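Local coordinates for protein acyl-coenzyme A oxidase 3 (Yarrowia lipolytica, PDB 5YS9) that oxidizes acyl-CoA substrates of different chain lengths to trans-2-enoyl-CoAs with FAD as cofactor, passing the electrons to oxygen to give hydrogen peroxide, in peroxisomal fatty acid beta-oxidation, at residues A369-S372 and Q373-D377. Residues are numbered along the deposited sequence; the frame is centred on the assembly and turned at random.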
loop_
_atom_site.group_PDB
_atom_site.type_symbol
_atom_site.label_atom_id
_atom_site.label_comp_id
_atom_site.label_asym_id
_atom_site.label_seq_id
_atom_site.Cartn_x
_atom_site.Cartn_y
_atom_site.Cartn_z
ATOM N N ALA A 369 10.032 -13.642 16.038
ATOM C CA ALA A 369 10.258 -14.923 15.392
ATOM C C ALA A 369 11.172 -15.856 16.181
ATOM O O ALA A 369 10.943 -17.054 16.200
ATOM C CB ALA A 369 10.840 -14.713 13.992
ATOM N N ASP A 370 12.241 -15.309 16.736
ATOM C CA ASP A 370 13.248 -16.073 17.475
ATOM C C ASP A 370 12.667 -16.499 18.802
ATOM O O ASP A 370 12.752 -17.663 19.136
ATOM C CB ASP A 370 14.537 -15.257 17.690
ATOM C CG ASP A 370 15.399 -15.103 16.400
ATOM O OD1 ASP A 370 15.041 -15.615 15.311
ATOM O OD2 ASP A 370 16.466 -14.456 16.466
ATOM N N GLN A 371 12.052 -15.569 19.546
ATOM C CA GLN A 371 11.416 -15.880 20.818
ATOM C C GLN A 371 10.349 -16.958 20.672
ATOM O O GLN A 371 10.191 -17.827 21.555
ATOM C CB GLN A 371 10.831 -14.626 21.429
ATOM C CG GLN A 371 10.144 -14.773 22.811
ATOM C CD GLN A 371 11.102 -14.784 24.013
ATOM O OE1 GLN A 371 10.861 -14.065 24.987
ATOM N NE2 GLN A 371 12.182 -15.586 23.958
ATOM N N SER A 372 9.614 -16.926 19.567
ATOM C CA SER A 372 8.569 -17.923 19.329
ATOM C C SER A 372 9.118 -19.304 19.040
ATOM O O SER A 372 8.554 -20.310 19.507
ATOM C CB SER A 372 7.665 -17.511 18.188
ATOM O OG SER A 372 6.855 -16.451 18.592
ATOM N N GLN A 373 10.178 -19.361 18.232
ATOM C CA GLN A 373 10.817 -20.637 17.881
ATOM C C GLN A 373 11.493 -21.261 19.117
ATOM O O GLN A 373 11.445 -22.476 19.299
ATOM C CB GLN A 373 11.811 -20.472 16.716
ATOM C CG GLN A 373 12.508 -21.751 16.230
ATOM C CD GLN A 373 11.569 -22.847 15.669
ATOM O OE1 GLN A 373 10.567 -22.577 14.979
ATOM N NE2 GLN A 373 11.919 -24.103 15.950
ATOM N N ILE A 374 12.101 -20.420 19.943
ATOM C CA ILE A 374 12.753 -20.840 21.177
ATOM C C ILE A 374 11.706 -21.285 22.210
ATOM O O ILE A 374 11.827 -22.373 22.734
ATOM C CB ILE A 374 13.657 -19.728 21.767
ATOM C CG1 ILE A 374 14.819 -19.371 20.807
ATOM C CG2 ILE A 374 14.213 -20.144 23.128
ATOM C CD1 ILE A 374 15.335 -17.951 20.990
ATOM N N GLN A 375 10.662 -20.491 22.463
ATOM C CA GLN A 375 9.615 -20.939 23.402
ATOM C C GLN A 375 8.985 -22.257 22.927
ATOM O O GLN A 375 8.855 -23.200 23.714
ATOM C CB GLN A 375 8.563 -19.871 23.690
ATOM C CG GLN A 375 8.930 -19.025 24.896
ATOM C CD GLN A 375 8.122 -17.741 24.993
ATOM O OE1 GLN A 375 6.923 -17.718 24.691
ATOM N NE2 GLN A 375 8.775 -16.662 25.401
ATOM N N TYR A 376 8.666 -22.346 21.638
ATOM C CA TYR A 376 8.225 -23.610 21.080
ATOM C C TYR A 376 9.222 -24.774 21.320
ATOM O O TYR A 376 8.793 -25.855 21.679
ATOM C CB TYR A 376 7.883 -23.471 19.597
ATOM C CG TYR A 376 7.567 -24.798 18.941
ATOM C CD1 TYR A 376 6.296 -25.369 19.038
ATOM C CD2 TYR A 376 8.557 -25.514 18.265
ATOM C CE1 TYR A 376 6.022 -26.602 18.453
ATOM C CE2 TYR A 376 8.300 -26.745 17.681
ATOM C CZ TYR A 376 7.036 -27.286 17.771
ATOM O OH TYR A 376 6.791 -28.514 17.191
ATOM N N ASP A 377 10.528 -24.570 21.127
ATOM C CA ASP A 377 11.511 -25.666 21.316
ATOM C C ASP A 377 11.611 -26.139 22.778
ATOM O O ASP A 377 11.601 -27.339 23.026
ATOM C CB ASP A 377 12.905 -25.324 20.741
ATOM C CG ASP A 377 12.898 -25.207 19.207
ATOM O OD1 ASP A 377 11.953 -25.671 18.543
ATOM O OD2 ASP A 377 13.827 -24.626 18.648
#
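Gln375 crosses obliquely over Gln371, one helical turn earlier, its NE2 coming down on the face of the Gln371 amide, 3.3 Å from Gln371 CD, with the two amide planes 47° apart. The chain of Gln371 runs out with CG beside its own carbonyl carbon and then bends at chi2 (81°), which brings the amide face under Gln375 NE2. Beneath the amides, Gln375 CB packs on Gln371 O at 3.4 Å, and the same carbonyl accepts the bond from Gln375 N, 2.9 Å long. Gln371 also touches Ala565 and Arg569 of helix 547-573. With an alanine in place of Gln371, the nitrogen end of the Gln375 amide would probably lose the flat surface beneath it and be freer to turn, and the contact with helix 547-573 would be reduced.

Both segments belong to the long helix 349-385 in the C-alpha1 region of the acyl-CoA oxidase, part of the helical body that follows the beta domain in this family. Four successive i to i+4 backbone bonds, from Gln373 N to Ala369 O through Tyr376 N to Ser372 O, carry the turn. One face of the helix, with Ala369, Ser372 and Tyr376, is turned to helix 300-330, while Ser372, Gln375 and Tyr376 also meet leucines of helix 391-428.

Ile374 doubles back along the helix: with CG1 beside its own backbone nitrogen (chi1 -63°), its CD1 reaches to 3.2 Å from Asp370 O and 4.3 Å from Asp370 CB. The carboxylate of Asp370 looks elsewhere, to a salt bridge with Lys366. Ser372 OG likewise turns back along the helix and bonds to Ala368 O, so the buried hydroxyl is satisfied by a backbone carbonyl one turn earlier. On the partly exposed flank, Gln373 NE2 makes a weak bond to Asp377 OD2 at 3.3 Å.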